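Side-chain contacts in hypothetical protein Atu2299 (Agrobacterium tumefaciens, PDB 2HLY), which is of unknown function but belongs to an uncharacterised protein family grouped with the papain-like (clan CA) cysteine peptidases: residues 67-72 against 132-137; 166-171 against 184-189; 41-46 against 90-95; 32-37 against 100-105. All coordinates share one frame; numbering follows the deposited sequence.

Contact 1. Residues 67-72 against 132-137; sequences GTVLLF and NDLGQS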
loop_
_atom_site.group_PDB
_atom_site.type_symbol
_atom_site.label_atom_id
_atom_site.label_comp_id
_atom_site.label_asym_id
_atom_site.label_seq_id
_atom_site.Cartn_x
_atom_site.Cartn_y
_atom_site.Cartn_z
ATOM N N GLY A 67 -17.887 -8.103 3.668
ATOM C CA GLY A 67 -18.506 -8.936 4.706
ATOM C C GLY A 67 -17.536 -9.761 5.531
ATOM O O GLY A 67 -17.920 -10.314 6.568
ATOM N N THR A 68 -16.287 -9.855 5.080
ATOM C CA THR A 68 -15.256 -10.561 5.831
ATOM C C THR A 68 -14.304 -9.537 6.424
ATOM O O THR A 68 -13.900 -8.598 5.733
ATOM C CB THR A 68 -14.445 -11.533 4.936
ATOM O OG1 THR A 68 -13.867 -10.814 3.849
ATOM C CG2 THR A 68 -15.357 -12.607 4.355
ATOM N N VAL A 69 -13.954 -9.710 7.695
ATOM C CA VAL A 69 -13.028 -8.784 8.342
ATOM C C VAL A 69 -11.616 -9.330 8.231
ATOM O O VAL A 69 -11.331 -10.452 8.675
ATOM C CB VAL A 69 -13.421 -8.507 9.828
ATOM C CG1 VAL A 69 -12.308 -7.795 10.593
ATOM C CG2 VAL A 69 -14.721 -7.701 9.909
ATOM N N LEU A 70 -10.737 -8.534 7.624
ATOM C CA LEU A 70 -9.312 -8.816 7.571
ATOM C C LEU A 70 -8.636 -8.056 8.713
ATOM O O LEU A 70 -8.788 -6.838 8.817
ATOM C CB LEU A 70 -8.751 -8.375 6.203
ATOM C CG LEU A 70 -7.242 -8.478 5.965
ATOM C CD1 LEU A 70 -6.697 -9.885 6.234
ATOM C CD2 LEU A 70 -6.956 -8.031 4.528
ATOM N N LEU A 71 -7.915 -8.775 9.571
ATOM C CA LEU A 71 -7.394 -8.194 10.807
ATOM C C LEU A 71 -5.879 -8.328 10.887
ATOM O O LEU A 71 -5.337 -9.440 11.036
ATOM C CB LEU A 71 -8.090 -8.817 12.040
ATOM C CG LEU A 71 -7.724 -8.305 13.441
ATOM C CD1 LEU A 71 -7.799 -6.799 13.548
ATOM C CD2 LEU A 71 -8.624 -8.950 14.506
ATOM N N PHE A 72 -5.201 -7.192 10.755
ATOM C CA PHE A 72 -3.755 -7.147 10.892
ATOM C C PHE A 72 -3.425 -6.866 12.348
ATOM O O PHE A 72 -3.236 -5.716 12.763
ATOM C CB PHE A 72 -3.139 -6.098 9.972
ATOM C CG PHE A 72 -3.335 -6.373 8.510
ATOM C CD1 PHE A 72 -2.514 -7.272 7.840
ATOM C CD2 PHE A 72 -4.303 -5.695 7.794
ATOM C CE1 PHE A 72 -2.676 -7.516 6.470
ATOM C CE2 PHE A 72 -4.471 -5.927 6.401
ATOM C CZ PHE A 72 -3.646 -6.841 5.748
ATOM N N ASN A 132 -14.470 -3.851 16.477
ATOM C CA ASN A 132 -15.827 -4.352 16.701
ATOM C C ASN A 132 -16.913 -3.500 16.040
ATOM O O ASN A 132 -18.112 -3.792 16.182
ATOM C CB ASN A 132 -16.100 -4.504 18.206
ATOM C CG ASN A 132 -15.220 -5.561 18.846
ATOM O OD1 ASN A 132 -14.683 -5.356 19.936
ATOM N ND2 ASN A 132 -15.046 -6.685 18.164
ATOM N N ASP A 133 -16.490 -2.461 15.316
ATOM C CA ASP A 133 -17.391 -1.512 14.654
ATOM C C ASP A 133 -17.209 -1.608 13.125
ATOM O O ASP A 133 -17.245 -0.595 12.424
ATOM C CB ASP A 133 -17.089 -0.085 15.163
ATOM C CG ASP A 133 -18.036 0.981 14.596
ATOM O OD1 ASP A 133 -19.217 0.642 14.323
ATOM O OD2 ASP A 133 -17.591 2.149 14.428
ATOM N N LEU A 134 -16.995 -2.819 12.610
ATOM C CA LEU A 134 -16.728 -2.994 11.178
ATOM C C LEU A 134 -17.884 -3.719 10.499
ATOM O O LEU A 134 -17.718 -4.771 9.871
ATOM C CB LEU A 134 -15.404 -3.740 10.961
ATOM C CG LEU A 134 -14.181 -3.083 11.623
ATOM C CD1 LEU A 134 -13.008 -4.051 11.542
ATOM C CD2 LEU A 134 -13.859 -1.738 10.991
ATOM N N GLY A 135 -19.066 -3.135 10.631
ATOM C CA GLY A 135 -20.273 -3.828 10.209
ATOM C C GLY A 135 -20.609 -3.718 8.741
ATOM O O GLY A 135 -21.483 -4.442 8.260
ATOM N N GLN A 136 -19.929 -2.818 8.035
ATOM C CA GLN A 136 -20.253 -2.528 6.641
ATOM C C GLN A 136 -19.022 -2.677 5.754
ATOM O O GLN A 136 -17.921 -2.277 6.143
ATOM C CB GLN A 136 -20.807 -1.110 6.533
ATOM C CG GLN A 136 -21.329 -0.745 5.155
ATOM C CD GLN A 136 -22.003 0.620 5.110
ATOM O OE1 GLN A 136 -21.568 1.583 5.761
ATOM N NE2 GLN A 136 -23.074 0.710 4.324
ATOM N N SER A 137 -19.206 -3.249 4.566
ATOM C CA SER A 137 -18.100 -3.366 3.612
ATOM C C SER A 137 -17.473 -1.991 3.369
ATOM O O SER A 137 -18.181 -0.992 3.137
ATOM C CB SER A 137 -18.586 -3.970 2.290
ATOM O OG SER A 137 -17.518 -4.136 1.371
#

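Contact 2. Residues 166-171 against 184-189; sequences ASVAAN and LSVTDR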
loop_
_atom_site.group_PDB
_atom_site.type_symbol
_atom_site.label_atom_id
_atom_site.label_comp_id
_atom_site.label_asym_id
_atom_site.label_seq_id
_atom_site.Cartn_x
_atom_site.Cartn_y
_atom_site.Cartn_z
ATOM N N ALA A 166 12.676 3.305 -4.946
ATOM C CA ALA A 166 11.675 4.380 -4.814
ATOM C C ALA A 166 11.799 5.393 -5.953
ATOM O O ALA A 166 10.791 5.896 -6.497
ATOM C CB ALA A 166 11.833 5.083 -3.491
ATOM N N SER A 167 13.044 5.715 -6.292
ATOM C CA SER A 167 13.300 6.610 -7.415
ATOM C C SER A 167 12.706 6.013 -8.693
ATOM O O SER A 167 12.013 6.700 -9.444
ATOM C CB SER A 167 14.803 6.857 -7.566
ATOM O OG SER A 167 15.082 7.654 -8.714
ATOM N N VAL A 168 12.949 4.722 -8.916
ATOM C CA VAL A 168 12.414 4.060 -10.107
ATOM C C VAL A 168 10.882 4.146 -10.123
ATOM O O VAL A 168 10.283 4.480 -11.155
ATOM C CB VAL A 168 12.897 2.589 -10.224
ATOM C CG1 VAL A 168 12.192 1.869 -11.385
ATOM C CG2 VAL A 168 14.426 2.555 -10.393
ATOM N N ALA A 169 10.273 3.879 -8.966
ATOM C CA ALA A 169 8.819 3.935 -8.815
ATOM C C ALA A 169 8.267 5.301 -9.204
ATOM O O ALA A 169 7.320 5.397 -9.986
ATOM C CB ALA A 169 8.406 3.589 -7.400
ATOM N N ALA A 170 8.861 6.360 -8.654
ATOM C CA ALA A 170 8.373 7.718 -8.932
ATOM C C ALA A 170 8.564 8.096 -10.392
ATOM O O ALA A 170 7.807 8.887 -10.953
ATOM C CB ALA A 170 9.054 8.727 -8.027
ATOM N N ASN A 171 9.587 7.534 -11.013
ATOM C CA ASN A 171 9.867 7.865 -12.405
ATOM C C ASN A 171 9.099 7.019 -13.425
ATOM O O ASN A 171 8.884 7.461 -14.567
ATOM C CB ASN A 171 11.367 7.873 -12.620
ATOM C CG ASN A 171 11.984 9.160 -12.115
ATOM O OD1 ASN A 171 11.743 10.226 -12.673
ATOM N ND2 ASN A 171 12.744 9.077 -11.042
ATOM N N LEU A 184 11.075 -1.627 -17.588
ATOM C CA LEU A 184 12.188 -0.710 -17.383
ATOM C C LEU A 184 13.482 -1.455 -17.182
ATOM O O LEU A 184 13.496 -2.550 -16.621
ATOM C CB LEU A 184 11.947 0.175 -16.161
ATOM C CG LEU A 184 11.006 1.363 -16.313
ATOM C CD1 LEU A 184 11.063 2.184 -15.047
ATOM C CD2 LEU A 184 11.389 2.225 -17.515
ATOM N N SER A 185 14.567 -0.846 -17.653
ATOM C CA SER A 185 15.912 -1.312 -17.347
ATOM C C SER A 185 16.358 -0.656 -16.041
ATOM O O SER A 185 16.488 0.570 -15.965
ATOM C CB SER A 185 16.869 -0.948 -18.478
ATOM O OG SER A 185 18.137 -1.535 -18.255
ATOM N N VAL A 186 16.561 -1.475 -15.011
ATOM C CA VAL A 186 16.941 -0.994 -13.676
ATOM C C VAL A 186 18.372 -1.446 -13.361
ATOM O O VAL A 186 18.676 -2.640 -13.421
ATOM C CB VAL A 186 15.963 -1.516 -12.600
ATOM C CG1 VAL A 186 16.367 -1.045 -11.202
ATOM C CG2 VAL A 186 14.541 -1.058 -12.912
ATOM N N THR A 187 19.232 -0.480 -13.028
ATOM C CA THR A 187 20.643 -0.731 -12.710
ATOM C C THR A 187 20.851 -0.771 -11.197
ATOM O O THR A 187 20.443 0.157 -10.482
ATOM C CB THR A 187 21.549 0.360 -13.325
ATOM O OG1 THR A 187 21.308 0.443 -14.738
ATOM C CG2 THR A 187 23.035 0.046 -13.086
ATOM N N ASP A 188 21.460 -1.854 -10.711
ATOM C CA ASP A 188 21.743 -1.987 -9.284
ATOM C C ASP A 188 23.059 -1.303 -8.929
ATOM O O ASP A 188 23.731 -0.736 -9.794
ATOM C CB ASP A 188 21.723 -3.449 -8.822
ATOM C CG ASP A 188 22.843 -4.293 -9.434
ATOM O OD1 ASP A 188 23.843 -3.734 -9.951
ATOM O OD2 ASP A 188 22.713 -5.536 -9.392
ATOM N N ARG A 189 23.409 -1.356 -7.652
ATOM C CA ARG A 189 24.585 -0.662 -7.136
ATOM C C ARG A 189 25.894 -1.294 -7.621
ATOM O O ARG A 189 26.933 -0.639 -7.612
ATOM C CB ARG A 189 24.519 -0.605 -5.604
ATOM C CG ARG A 189 23.412 0.321 -5.081
ATOM C CD ARG A 189 23.952 1.711 -4.784
ATOM N NE ARG A 189 22.917 2.746 -4.745
ATOM C CZ ARG A 189 23.094 3.969 -4.251
ATOM N NH1 ARG A 189 24.263 4.326 -3.717
ATOM N NH2 ARG A 189 22.092 4.841 -4.277
#

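Contact 3. Residues 41-46 against 90-95; sequences FGAFIL and CWVEAD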
loop_
_atom_site.group_PDB
_atom_site.type_symbol
_atom_site.label_atom_id
_atom_site.label_comp_id
_atom_site.label_asym_id
_atom_site.label_seq_id
_atom_site.Cartn_x
_atom_site.Cartn_y
_atom_site.Cartn_z
ATOM N N PHE A 41 6.558 3.758 -0.654
ATOM C CA PHE A 41 6.653 4.103 -2.083
ATOM C C PHE A 41 5.399 4.861 -2.552
ATOM O O PHE A 41 5.492 5.810 -3.358
ATOM C CB PHE A 41 6.860 2.856 -2.950
ATOM C CG PHE A 41 8.251 2.263 -2.876
ATOM C CD1 PHE A 41 9.038 2.362 -1.729
ATOM C CD2 PHE A 41 8.764 1.588 -3.978
ATOM C CE1 PHE A 41 10.324 1.791 -1.686
ATOM C CE2 PHE A 41 10.029 1.024 -3.937
ATOM C CZ PHE A 41 10.802 1.116 -2.777
ATOM N N GLY A 42 4.222 4.433 -2.078
ATOM C CA GLY A 42 2.975 5.154 -2.379
ATOM C C GLY A 42 3.019 6.597 -1.900
ATOM O O GLY A 42 2.710 7.529 -2.652
ATOM N N ALA A 43 3.426 6.786 -0.649
ATOM C CA ALA A 43 3.574 8.126 -0.086
ATOM C C ALA A 43 4.545 8.973 -0.909
ATOM O O ALA A 43 4.277 10.145 -1.184
ATOM C CB ALA A 43 4.021 8.041 1.357
ATOM N N PHE A 44 5.652 8.366 -1.330
ATOM C CA PHE A 44 6.652 9.098 -2.117
ATOM C C PHE A 44 6.062 9.546 -3.451
ATOM O O PHE A 44 6.230 10.697 -3.875
ATOM C CB PHE A 44 7.883 8.226 -2.333
ATOM C CG PHE A 44 9.017 8.935 -3.032
ATOM C CD1 PHE A 44 9.534 10.135 -2.532
ATOM C CD2 PHE A 44 9.587 8.381 -4.178
ATOM C CE1 PHE A 44 10.596 10.787 -3.198
ATOM C CE2 PHE A 44 10.638 9.027 -4.836
ATOM C CZ PHE A 44 11.136 10.217 -4.347
ATOM N N ILE A 45 5.354 8.637 -4.110
ATOM C CA ILE A 45 4.723 8.966 -5.373
ATOM C C ILE A 45 3.685 10.085 -5.174
ATOM O O ILE A 45 3.606 11.031 -5.970
ATOM C CB ILE A 45 4.091 7.710 -6.008
ATOM C CG1 ILE A 45 5.207 6.769 -6.469
ATOM C CG2 ILE A 45 3.119 8.103 -7.138
ATOM C CD1 ILE A 45 4.732 5.331 -6.873
ATOM N N LEU A 46 2.906 10.009 -4.095
ATOM C CA LEU A 46 1.942 11.074 -3.832
ATOM C C LEU A 46 2.616 12.424 -3.599
ATOM O O LEU A 46 2.156 13.445 -4.107
ATOM C CB LEU A 46 1.052 10.721 -2.644
ATOM C CG LEU A 46 0.101 9.552 -2.881
ATOM C CD1 LEU A 46 -0.601 9.230 -1.565
ATOM C CD2 LEU A 46 -0.912 9.875 -3.982
ATOM N N CYS A 90 1.118 -1.404 7.470
ATOM C CA CYS A 90 1.289 0.026 7.201
ATOM C C CYS A 90 0.266 0.506 6.194
ATOM O O CYS A 90 -0.188 -0.278 5.344
ATOM C CB CYS A 90 2.673 0.300 6.615
ATOM S SG CYS A 90 4.007 -0.039 7.760
ATOM N N TRP A 91 -0.034 1.793 6.257
ATOM C CA TRP A 91 -0.943 2.451 5.301
ATOM C C TRP A 91 -0.426 3.874 5.052
ATOM O O TRP A 91 0.621 4.263 5.585
ATOM C CB TRP A 91 -2.363 2.476 5.859
ATOM C CG TRP A 91 -2.477 3.196 7.155
ATOM C CD1 TRP A 91 -2.769 4.515 7.348
ATOM C CD2 TRP A 91 -2.300 2.629 8.463
ATOM N NE1 TRP A 91 -2.787 4.808 8.688
ATOM C CE2 TRP A 91 -2.497 3.668 9.396
ATOM C CE3 TRP A 91 -2.007 1.342 8.929
ATOM C CZ2 TRP A 91 -2.406 3.462 10.778
ATOM C CZ3 TRP A 91 -1.903 1.136 10.303
ATOM C CH2 TRP A 91 -2.117 2.188 11.211
ATOM N N VAL A 92 -1.153 4.654 4.248
ATOM C CA VAL A 92 -0.764 6.038 3.986
ATOM C C VAL A 92 -1.888 6.955 4.436
ATOM O O VAL A 92 -3.067 6.627 4.262
ATOM C CB VAL A 92 -0.498 6.260 2.481
ATOM C CG1 VAL A 92 -0.138 7.715 2.210
ATOM C CG2 VAL A 92 0.649 5.377 2.044
ATOM N N GLU A 93 -1.512 8.086 5.043
ATOM C CA GLU A 93 -2.451 9.152 5.360
ATOM C C GLU A 93 -2.015 10.365 4.555
ATOM O O GLU A 93 -0.882 10.822 4.682
ATOM C CB GLU A 93 -2.440 9.424 6.857
ATOM C CG GLU A 93 -2.919 8.193 7.619
ATOM C CD GLU A 93 -3.162 8.432 9.088
ATOM O OE1 GLU A 93 -2.988 9.588 9.552
ATOM O OE2 GLU A 93 -3.517 7.442 9.766
ATOM N N ALA A 94 -2.896 10.850 3.685
ATOM C CA ALA A 94 -2.517 11.948 2.795
ATOM C C ALA A 94 -3.682 12.878 2.568
ATOM O O ALA A 94 -4.709 12.452 2.053
ATOM C CB ALA A 94 -2.032 11.398 1.460
ATOM N N ASP A 95 -3.520 14.148 2.941
ATOM C CA ASP A 95 -4.542 15.161 2.657
ATOM C C ASP A 95 -5.894 14.729 3.238
ATOM O O ASP A 95 -6.956 15.023 2.659
ATOM C CB ASP A 95 -4.657 15.352 1.133
ATOM C CG ASP A 95 -4.741 16.811 0.715
ATOM O OD1 ASP A 95 -4.405 17.697 1.529
ATOM O OD2 ASP A 95 -5.132 17.064 -0.447
#

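Contact 4. Residues 32-37 against 100-105; sequences ASASMY and DFMAPA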
loop_
_atom_site.group_PDB
_atom_site.type_symbol
_atom_site.label_atom_id
_atom_site.label_comp_id
_atom_site.label_asym_id
_atom_site.label_seq_id
_atom_site.Cartn_x
_atom_site.Cartn_y
_atom_site.Cartn_z
ATOM N N ALA A 32 4.049 -8.054 6.033
ATOM C CA ALA A 32 4.386 -6.833 6.773
ATOM C C ALA A 32 5.369 -5.988 5.986
ATOM O O ALA A 32 5.152 -4.774 5.822
ATOM C CB ALA A 32 4.927 -7.143 8.183
ATOM N N SER A 33 6.437 -6.622 5.493
ATOM C CA SER A 33 7.416 -5.908 4.674
ATOM C C SER A 33 6.754 -5.372 3.409
ATOM O O SER A 33 6.959 -4.224 3.046
ATOM C CB SER A 33 8.613 -6.783 4.324
ATOM O OG SER A 33 9.238 -7.216 5.516
ATOM N N ALA A 34 5.939 -6.192 2.759
ATOM C CA ALA A 34 5.223 -5.704 1.567
ATOM C C ALA A 34 4.466 -4.403 1.877
ATOM O O ALA A 34 4.537 -3.435 1.102
ATOM C CB ALA A 34 4.308 -6.765 1.017
ATOM N N SER A 35 3.752 -4.364 3.005
ATOM C CA SER A 35 2.959 -3.164 3.337
ATOM C C SER A 35 3.870 -1.959 3.556
ATOM O O SER A 35 3.483 -0.827 3.256
ATOM C CB SER A 35 2.063 -3.392 4.568
ATOM O OG SER A 35 2.818 -3.312 5.763
ATOM N N MET A 36 5.074 -2.206 4.084
ATOM C CA MET A 36 6.042 -1.133 4.278
ATOM C C MET A 36 6.466 -0.510 2.957
ATOM O O MET A 36 6.631 0.708 2.875
ATOM C CB MET A 36 7.255 -1.654 5.068
ATOM C CG MET A 36 6.867 -2.039 6.488
ATOM S SD MET A 36 8.182 -2.968 7.316
ATOM C CE MET A 36 9.442 -1.691 7.498
ATOM N N TYR A 37 6.641 -1.340 1.924
ATOM C CA TYR A 37 6.974 -0.825 0.595
ATOM C C TYR A 37 5.792 -0.132 -0.057
ATOM O O TYR A 37 5.946 0.939 -0.641
ATOM C CB TYR A 37 7.461 -1.947 -0.322
ATOM C CG TYR A 37 8.883 -2.377 -0.060
ATOM C CD1 TYR A 37 9.950 -1.686 -0.630
ATOM C CD2 TYR A 37 9.164 -3.478 0.743
ATOM C CE1 TYR A 37 11.265 -2.087 -0.414
ATOM C CE2 TYR A 37 10.477 -3.879 0.974
ATOM C CZ TYR A 37 11.518 -3.176 0.391
ATOM O OH TYR A 37 12.838 -3.563 0.602
ATOM N N ASP A 100 -4.594 2.602 1.177
ATOM C CA ASP A 100 -3.804 1.391 1.370
ATOM C C ASP A 100 -3.494 0.842 -0.012
ATOM O O ASP A 100 -4.321 0.156 -0.623
ATOM C CB ASP A 100 -4.555 0.370 2.236
ATOM C CG ASP A 100 -3.664 -0.754 2.701
ATOM O OD1 ASP A 100 -2.679 -1.066 1.987
ATOM O OD2 ASP A 100 -3.936 -1.310 3.796
ATOM N N PHE A 101 -2.306 1.160 -0.514
ATOM C CA PHE A 101 -1.936 0.712 -1.863
ATOM C C PHE A 101 -1.734 -0.799 -1.965
ATOM O O PHE A 101 -1.630 -1.310 -3.076
ATOM C CB PHE A 101 -0.674 1.430 -2.352
ATOM C CG PHE A 101 -0.886 2.877 -2.623
ATOM C CD1 PHE A 101 -1.567 3.275 -3.762
ATOM C CD2 PHE A 101 -0.371 3.849 -1.763
ATOM C CE1 PHE A 101 -1.767 4.642 -4.024
ATOM C CE2 PHE A 101 -0.567 5.213 -2.029
ATOM C CZ PHE A 101 -1.246 5.601 -3.171
ATOM N N MET A 102 -1.659 -1.497 -0.824
ATOM C CA MET A 102 -1.503 -2.945 -0.836
ATOM C C MET A 102 -2.831 -3.657 -1.081
ATOM O O MET A 102 -2.842 -4.858 -1.315
ATOM C CB MET A 102 -0.904 -3.446 0.491
ATOM C CG MET A 102 -0.461 -4.898 0.434
ATOM S SD MET A 102 0.338 -5.309 1.983
ATOM C CE MET A 102 0.314 -7.119 1.900
ATOM N N ALA A 103 -3.951 -2.930 -0.993
ATOM C CA ALA A 103 -5.250 -3.601 -0.963
ATOM C C ALA A 103 -5.478 -4.613 -2.103
ATOM O O ALA A 103 -6.064 -5.686 -1.862
ATOM C CB ALA A 103 -6.412 -2.583 -0.864
ATOM N N PRO A 104 -5.052 -4.289 -3.348
ATOM C CA PRO A 104 -5.248 -5.299 -4.423
ATOM C C PRO A 104 -4.543 -6.644 -4.169
ATOM O O PRO A 104 -4.901 -7.651 -4.805
ATOM C CB PRO A 104 -4.699 -4.591 -5.680
ATOM C CG PRO A 104 -4.846 -3.103 -5.356
ATOM C CD PRO A 104 -4.481 -3.036 -3.883
ATOM N N ALA A 105 -3.568 -6.662 -3.265
ATOM C CA ALA A 105 -2.824 -7.868 -2.931
ATOM C C ALA A 105 -3.438 -8.641 -1.766
ATOM O O ALA A 105 -2.896 -9.674 -1.357
ATOM C CB ALA A 105 -1.370 -7.518 -2.625
#

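Contact 1. Residues 67-72 against 132-137
The backbones of 67-72 and 132-137 are closest just before the strand begins, with Gly67 CA 5.7 Å from Ser137 CA, and stand farther apart at the next matched pair, where Val69 CA is 7.4 Å from Leu134 CA. The wider spacing is bridged by two apolar side chains meeting at about a right angle. Val69 holds CG1 anti to its own nitrogen (chi1 168°), which sets that methyl 3.9 Å from Leu134 CD1. Its other branch, CG2, lies 4.2 Å from Leu134 CB; the two methyls thus meet the leucine at its tip and at its base. At the narrow end the touch is slighter: Ser137 CB rests 4.4 Å from Gly67 N. Polar links come from strand 60-65 and the turn after it. Ser137 OG is hydrogen-bonded to Gly66 N, while Asn64 reaches both segments, its OD1 bonded to Gly67 N and its ND2 to Leu134 O. Leu134 is buried, also touching Ala62 and Ala128. The contact thus lies at one side of a three-stranded antiparallel sheet, joining edge strand 68-72, across central strand 60-65, to the loop that leads into the opposite edge strand, 140-144.

Contact 2. Residues 166-171 against 184-189
Val168 is the residue through which the helical segment 166-171 meets the strand at Leu184 and Val186. Taken in order, the helix first offers Ala166, which packs on Phe41 and Phe44 of helix 31-50, and then Ser167, whose carbonyl oxygen is gripped twice by Asn171. Val168 follows, with its CA 7.7 Å from Val186 CA. Because CG1 lies opposite the backbone nitrogen about the CA–CB bond (chi1 173°), this methyl is placed against both partners: it is 3.8 Å from Leu184 CD1 and 4.1 Å from Val186 CG2. The second branch, CG2, reaches Val186 CG1 at 4.2 Å, so the two valines meet methyl pair to methyl pair, whereas Leu184 slides past Val168 in the opposite direction. Ala169 turns away from the strand, toward Val19 and Leu23 of helix 10-24, and Ala170 packs on Phe44. Asn171 closes the walk by folding back along the helix: its ND2 is 3.0 Å from Ser167 O, approaching from 44° above the carbonyl plane, in a bent bond of 142°. Past the strand, Arg189 NE forms a salt bridge with Asp164 OD2, tying the turn of the hairpin to the same helix. Helix 160-172 is therefore sandwiched, with helices 10-24 and 31-50 toward the interior and the two-stranded antiparallel hairpin 183-187/193-197 lying over its outer side.

Contact 3. Residues 41-46 against 90-95
Val92 is the strand residue that meets both Ala43 and Leu46 of the helix, and its side chain can be followed outward. Its CB already points to the helix, with Val92 CA 6.3 Å from Ala43 CA, and there the side chain forks. With CG1 anti to the backbone nitrogen (chi1 178°), that branch drops between two helix residues one turn apart, 4.3 Å from Ala43 CB and 4.1 Å from Leu46 CD1. The CG2 branch goes instead to the helix backbone, resting 4.1 Å from Ala43 N. Leu46 and Val92 pass each other at a slant, and the same leucine methyl continues along the strand to Ala94, whose CB is 4.0 Å from Leu46 CD1. Such contacts are the working example of a helix laid on a β-sheet: the axes of the short segments 41-46 and 90-94 run 8.6 Å apart in nearly the same direction, 19° from parallel. The sheet is four-stranded and antiparallel, and a central helix packed on an antiparallel sheet is consistent with the papain-like grouping of the family. Ala54 of the neighbouring strand 54-58 touches Ala43, Leu46 and Ala94, filling in beside them. Glu93 points away from the helix, and Trp91 bonds to it, donating from NE1 to Glu93 OE2 at 2.9 Å, almost straight and within the indole plane, on the oxygen's anti side and tilted somewhat out of the carboxylate plane. Glu93 OE1 forms a salt bridge with Lys57, while the indole of Trp91 stacks on Tyr142.

Contact 4. Residues 32-37 against 100-105
A type I turn from Asp100 to Ala103, at the end of strand 97-100, presses Met102 against the opening turns of helix 31-50 at Ala34 and Ser35. The methionine stretches toward the helix: CG is anti to the backbone nitrogen (chi1 -168°) and the chain stays extended beyond it, which carries SD to Ser35 and CE past it to Ala34. Its SD lies 3.6 Å from Ser35 CA and 3.7 Å from Ser35 CB, while Met102 CE is 4.1 Å from Ala34 CB. No hydrogen bond crosses; the polar groups find partners within their own segments or in strand 89-94. Ser35 OG is swung between its own nitrogen and carbonyl carbon (chi1 78°), within 2.8 Å of Ala32 O, to which it donates, and it probably also accepts from the backbone N-H of Cys90. Ala32 O accepts from Met36 N as well. On the turn, Asp100 OD1 takes the N-H of Met102 at 3.0 Å, an Asx turn that steadies the backbone from which the methionine projects. The other carboxylate oxygen, OD2, is hydrogen-bonded to His89 NE2, and His89 touches both Ser35 and Met102. A helix start beside a histidine and an aspartate from neighbouring antiparallel chain segments recalls the active-site layout of papain-like peptidases, although the first turn of this helix holds no cysteine, and the likeness is one of layout only.

Overall arrangement
Contacts 3 and 4 are buried; contacts 1 and 2 are partly buried and lie on opposite sides of the chain's centre, their own centres about 37 Å apart. Helix 31-50 is common to contacts 3 and 4, whose centres are about 11 Å apart and which touch through Ser35 and Cys90 and through Phe101 on Gly42 and Leu46. Phe41 and Phe44 on the same helix carry the packing outward to contact 2. Contact 1 touches none of the others. All four interfaces lack cross-segment hydrogen bonds; methyl packing dominates contacts 1 to 3, whereas a methionine sulfur meets the helix in contact 4, amid buried polar groups.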